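Local coordinates for Mlr6093 protein (Mesorhizobium loti, PDB 2QJ8), which is probably a zinc-dependent hydrolase of the succinylglutamate desuccinylase/aspartoacylase family, acting on non-peptide carbon-nitrogen bonds in linear amides or on ester bonds, at residues L22-G27 / L33-F38; D258-P263 / D282-L287. All coordinates share one frame; numbering follows the deposited sequence. Where two conformers were deposited one is given.

Interaction 1 of 2, residues L22-G27 / L33-F38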
loop_
_atom_site.group_PDB
_atom_site.type_symbol
_atom_site.label_atom_id
_atom_site.label_comp_id
_atom_site.label_asym_id
_atom_site.label_seq_id
_atom_site.Cartn_x
_atom_site.Cartn_y
_atom_site.Cartn_z
ATOM N N LEU A 22 -22.637 17.144 6.863
ATOM C CA LEU A 22 -21.997 18.257 7.564
ATOM C C LEU A 22 -21.489 19.171 6.449
ATOM O O LEU A 22 -20.610 18.789 5.660
ATOM C CB LEU A 22 -20.848 17.768 8.450
ATOM C CG LEU A 22 -19.952 18.817 9.145
ATOM C CD1 LEU A 22 -20.755 19.791 10.014
ATOM C CD2 LEU A 22 -18.929 18.060 9.999
ATOM N N VAL A 23 -22.018 20.391 6.409
ATOM C CA VAL A 23 -21.688 21.346 5.388
ATOM C C VAL A 23 -20.555 22.227 5.872
ATOM O O VAL A 23 -20.660 22.836 6.928
ATOM C CB VAL A 23 -22.931 22.149 4.968
ATOM C CG1 VAL A 23 -22.574 23.196 3.933
ATOM C CG2 VAL A 23 -24.007 21.162 4.418
ATOM N N VAL A 24 -19.444 22.201 5.126
ATOM C CA VAL A 24 -18.273 23.013 5.401
ATOM C C VAL A 24 -18.411 24.164 4.422
ATOM O O VAL A 24 -18.314 23.934 3.223
ATOM C CB VAL A 24 -16.964 22.231 5.172
ATOM C CG1 VAL A 24 -15.752 23.085 5.561
ATOM C CG2 VAL A 24 -16.995 20.924 5.946
ATOM N N PRO A 25 -18.641 25.402 4.911
ATOM C CA PRO A 25 -18.836 26.524 3.983
ATOM C C PRO A 25 -17.690 26.759 3.010
ATOM O O PRO A 25 -16.563 26.320 3.231
ATOM C CB PRO A 25 -18.985 27.734 4.916
ATOM C CG PRO A 25 -19.451 27.162 6.174
ATOM C CD PRO A 25 -18.746 25.856 6.308
ATOM N N LYS A 26 -18.021 27.431 1.916
ATOM C CA LYS A 26 -17.070 27.912 0.950
ATOM C C LYS A 26 -16.058 28.838 1.678
ATOM O O LYS A 26 -16.352 29.419 2.725
ATOM C CB LYS A 26 -17.821 28.700 -0.147
ATOM C CG LYS A 26 -16.944 29.464 -1.101
ATOM C CD LYS A 26 -17.684 30.201 -2.134
ATOM C CE LYS A 26 -16.707 30.887 -3.074
ATOM N N GLY A 27 -14.866 28.947 1.115
ATOM C CA GLY A 27 -13.843 29.832 1.633
ATOM C C GLY A 27 -13.009 30.271 0.462
ATOM O O GLY A 27 -13.397 30.078 -0.705
ATOM N N LEU A 33 -18.237 22.075 0.892
ATOM C CA LEU A 33 -18.129 20.622 0.896
ATOM C C LEU A 33 -19.233 20.049 1.765
ATOM O O LEU A 33 -19.581 20.636 2.763
ATOM C CB LEU A 33 -16.784 20.142 1.485
ATOM C CG LEU A 33 -15.446 20.445 0.808
ATOM C CD1 LEU A 33 -14.354 19.827 1.633
ATOM C CD2 LEU A 33 -15.372 19.916 -0.616
ATOM N N SER A 34 -19.742 18.880 1.384
ATOM C CA SER A 34 -20.781 18.147 2.110
ATOM C C SER A 34 -20.265 16.781 2.506
ATOM O O SER A 34 -20.146 15.912 1.665
ATOM C CB SER A 34 -22.036 17.996 1.239
ATOM O OG SER A 34 -22.772 19.187 1.269
ATOM N N LEU A 35 -19.962 16.597 3.792
ATOM C CA LEU A 35 -19.431 15.337 4.298
ATOM C C LEU A 35 -20.577 14.499 4.824
ATOM O O LEU A 35 -21.244 14.940 5.735
ATOM C CB LEU A 35 -18.444 15.597 5.445
ATOM C CG LEU A 35 -17.036 16.144 5.163
ATOM C CD1 LEU A 35 -16.991 17.258 4.166
ATOM C CD2 LEU A 35 -16.376 16.556 6.521
ATOM N N PRO A 36 -20.840 13.305 4.243
ATOM C CA PRO A 36 -21.928 12.494 4.811
ATOM C C PRO A 36 -21.724 12.090 6.271
ATOM O O PRO A 36 -20.597 11.791 6.688
ATOM C CB PRO A 36 -21.964 11.254 3.914
ATOM C CG PRO A 36 -21.385 11.681 2.628
ATOM C CD PRO A 36 -20.271 12.652 3.051
ATOM N N VAL A 37 -22.824 12.109 7.025
ATOM C CA VAL A 37 -22.833 11.816 8.442
ATOM C C VAL A 37 -24.008 10.875 8.738
ATOM O O VAL A 37 -25.098 10.992 8.152
ATOM C CB VAL A 37 -22.981 13.127 9.284
ATOM C CG1 VAL A 37 -23.123 12.816 10.788
ATOM C CG2 VAL A 37 -21.808 14.052 9.038
ATOM N N PHE A 38 -23.752 9.921 9.614
ATOM C CA PHE A 38 -24.735 8.989 10.116
ATOM C C PHE A 38 -24.871 9.272 11.611
ATOM O O PHE A 38 -23.867 9.553 12.275
ATOM C CB PHE A 38 -24.232 7.572 9.900
ATOM C CG PHE A 38 -24.883 6.535 10.772
ATOM C CD1 PHE A 38 -26.006 5.859 10.345
ATOM C CD2 PHE A 38 -24.315 6.188 12.008
ATOM C CE1 PHE A 38 -26.571 4.868 11.131
ATOM C CE2 PHE A 38 -24.879 5.215 12.796
ATOM C CZ PHE A 38 -26.002 4.557 12.369
#

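Interaction 2 of 2, residues D258-P263 / D282-L287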
loop_
_atom_site.group_PDB
_atom_site.type_symbol
_atom_site.label_atom_id
_atom_site.label_comp_id
_atom_site.label_asym_id
_atom_site.label_seq_id
_atom_site.Cartn_x
_atom_site.Cartn_y
_atom_site.Cartn_z
ATOM N N ASP A 258 13.853 1.864 20.103
ATOM C CA ASP A 258 13.033 0.929 19.366
ATOM C C ASP A 258 12.572 1.468 18.013
ATOM O O ASP A 258 11.969 0.720 17.243
ATOM C CB ASP A 258 11.770 0.602 20.163
ATOM C CG ASP A 258 12.032 -0.073 21.471
ATOM O OD1 ASP A 258 12.783 -1.055 21.482
ATOM O OD2 ASP A 258 11.404 0.324 22.480
ATOM N N GLN A 259 12.802 2.757 17.751
ATOM C CA GLN A 259 12.411 3.399 16.504
ATOM C C GLN A 259 13.627 3.401 15.605
ATOM O O GLN A 259 14.495 4.251 15.733
ATOM C CB GLN A 259 11.926 4.828 16.766
ATOM C CG GLN A 259 10.665 4.894 17.629
ATOM C CD GLN A 259 10.415 6.281 18.159
ATOM O OE1 GLN A 259 10.145 6.457 19.336
ATOM N NE2 GLN A 259 10.569 7.280 17.305
ATOM N N LEU A 260 13.695 2.432 14.698
ATOM C CA LEU A 260 14.851 2.282 13.838
ATOM C C LEU A 260 14.727 3.206 12.595
ATOM O O LEU A 260 13.676 3.288 11.958
ATOM C CB LEU A 260 15.044 0.803 13.475
ATOM C CG LEU A 260 15.125 -0.181 14.650
ATOM C CD1 LEU A 260 15.258 -1.576 14.098
ATOM C CD2 LEU A 260 16.299 0.119 15.571
ATOM N N LYS A 261 15.823 3.886 12.282
ATOM C CA LYS A 261 15.905 4.850 11.186
ATOM C C LYS A 261 17.005 4.449 10.199
ATOM O O LYS A 261 17.936 3.748 10.559
ATOM C CB LYS A 261 16.203 6.251 11.748
ATOM C CG LYS A 261 15.097 6.840 12.656
ATOM C CD LYS A 261 15.593 8.067 13.428
ATOM N N SER A 262 16.864 4.862 8.945
ATOM C CA SER A 262 17.867 4.632 7.944
ATOM C C SER A 262 18.997 5.642 8.202
ATOM O O SER A 262 18.723 6.804 8.476
ATOM C CB SER A 262 17.294 4.867 6.552
ATOM O OG SER A 262 16.719 6.169 6.455
ATOM N N PRO A 263 20.264 5.214 8.092
ATOM C CA PRO A 263 21.366 6.141 8.319
ATOM C C PRO A 263 21.671 7.042 7.109
ATOM O O PRO A 263 22.426 8.006 7.246
ATOM C CB PRO A 263 22.538 5.197 8.541
ATOM C CG PRO A 263 22.226 4.051 7.624
ATOM C CD PRO A 263 20.756 3.872 7.724
ATOM N N ASP A 282 19.517 -8.383 15.741
ATOM C CA ASP A 282 18.977 -8.959 14.498
ATOM C C ASP A 282 18.776 -7.897 13.435
ATOM O O ASP A 282 18.364 -6.772 13.748
ATOM C CB ASP A 282 17.616 -9.643 14.718
ATOM C CG ASP A 282 17.723 -11.014 15.345
ATOM O OD1 ASP A 282 18.834 -11.502 15.604
ATOM O OD2 ASP A 282 16.659 -11.623 15.580
ATOM N N VAL A 283 19.054 -8.267 12.184
ATOM C CA VAL A 283 18.838 -7.374 11.046
ATOM C C VAL A 283 17.321 -7.298 10.822
ATOM O O VAL A 283 16.666 -8.325 10.589
ATOM C CB VAL A 283 19.559 -7.875 9.781
ATOM C CG1 VAL A 283 19.236 -6.995 8.563
ATOM C CG2 VAL A 283 21.083 -7.940 10.027
ATOM N N VAL A 284 16.782 -6.089 10.951
ATOM C CA VAL A 284 15.366 -5.819 10.769
ATOM C C VAL A 284 15.115 -5.414 9.308
ATOM O O VAL A 284 14.068 -5.708 8.771
ATOM C CB VAL A 284 14.850 -4.795 11.839
ATOM C CG1 VAL A 284 13.488 -4.235 11.481
ATOM C CG2 VAL A 284 14.830 -5.476 13.219
ATOM N N GLY A 285 16.093 -4.769 8.680
ATOM C CA GLY A 285 16.026 -4.408 7.288
ATOM C C GLY A 285 17.392 -4.066 6.749
ATOM O O GLY A 285 18.370 -3.977 7.501
ATOM N N VAL A 286 17.453 -3.908 5.438
ATOM C CA VAL A 286 18.675 -3.598 4.717
ATOM C C VAL A 286 18.447 -2.354 3.847
ATOM O O VAL A 286 17.372 -2.200 3.284
ATOM C CB VAL A 286 19.089 -4.823 3.861
ATOM C CG1 VAL A 286 20.188 -4.478 2.878
ATOM C CG2 VAL A 286 19.524 -5.972 4.766
ATOM N N LEU A 287 19.458 -1.497 3.737
ATOM C CA LEU A 287 19.379 -0.304 2.928
ATOM C C LEU A 287 20.320 -0.481 1.738
ATOM O O LEU A 287 21.508 -0.721 1.895
ATOM C CB LEU A 287 19.755 0.918 3.764
ATOM C CG LEU A 287 19.559 2.305 3.163
ATOM C CD1 LEU A 287 18.087 2.664 3.091
ATOM C CD2 LEU A 287 20.293 3.298 4.023
#

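Interaction 1 of 2, residues L22-G27 / L33-F38
Leu-22 faces Leu-35 and Val-24 faces Leu-33 as hydrogen-bonded pairs of an antiparallel beta hairpin, formed by strands 16-24 and 33-42. Each pair closes with two backbone bonds: Leu-22 N gives to Leu-35 O (2.8 Å) and Leu-35 N returns to Leu-22 O (3.0 Å), while Val-24 and Leu-33 exchange bonds of the same kind beside the connecting loop.

The side chain of Leu-35 ties the two pairs together. Its CB lies 3.9 Å from Leu-22 O and faces Leu-22 CB at 4.4 Å. CG is set beside its own backbone N (chi1 -75°), and chi2 (44°) then turns CD1 back toward the Leu-33 end of its strand, where it meets Val-24 CG2 on the partner strand, 4.1 Å away. The two side chains thus meet at a slant through single methyl groups. Farther along, Val-37 CG2 rests 3.9 Å from Leu-22 CB. This apolar face turns to helix 118-129, where Leu-22 packs on Ile-126 and Leu-129, and Leu-33 on Val-118.

On the reverse face, Val-23 and Ser-34 form the intervening non-hydrogen-bonded pair, and Val-23 also touches His-7 of the short strand 7-8. Leu-33 O is approached twice: Val-24 N reaches it in a nearly straight bond (N-H...O 171°), and Val-23 CA adds a C-H...O contact at 3.4 Å.

Interaction 2 of 2, residues D258-P263 / D282-L287
Leu-260 meets Val-284 through an extended branch: its CG stands beside the backbone N (chi1 -54°), and CD1 continues the chain in the fully stretched sense (chi2 178°), which brings it over the end of the valine side chain. The backbone points CB of Val-284 at the leucine, and with CG1 anti to the backbone N both methyls are turned to CD1 as well. CD1 of Leu-260 is 4.0 Å from Val-284 CB, with CG1 and CG2 at nearly the same range, so one methyl sits on a whole isopropyl group and the two side chains lie about perpendicular.

A second meeting point lies at the other end of the contact. Leu-287 CD2 comes up to the CD-CG side of Pro-263, 3.8 Å from CD and 4.2 Å from CG. The sister methyl, CD1, lies 4.2 Å from CB of Ser-262. The hydroxyl of that serine takes no part in the apolar contact, being hydrogen-bonded through OG to Gln-318 O.

No hydrogen bond joins the segments; the contact is purely apolar, and the end-to-end directions of 260-263 and 284-287 differ by 21°. Val-284 and Gly-285 together face Ile-300 in a classic beta bulge on strand 283-288.

Strand 250-261 pairs with 322-329, whereas 283-288 belongs to a four-stranded antiparallel sheet, so the contact packs the end of strand 250-261 and the loop that follows it against the four-stranded sheet. Strand 322-329 contributes Leu-326 against Leu-260 and Ala-324 against Val-284, while Ile-300 of strand 298-301 touches Leu-260 and Val-317 of strand 315-317 touches both Ser-262 and Leu-287.

Interactions 1 and 2 lie on opposite sides of the chain's centre, their nearest atoms about 30 Å apart, and share no strand. Interaction 1 is local, joining neighbouring strands within one sheet; backbone hydrogen bonds set its register, and it is only partly buried, with one face against a helix and Ser-34 exposed on the other. Interaction 2 brings together segments farther apart in sequence and from different sheets. It is mostly buried, Pro-263 excepted, and is made by apolar side-chain contacts, with no hydrogen bond between the segments. The segments bury 322 Å² in interaction 1 and 168 Å² in interaction 2.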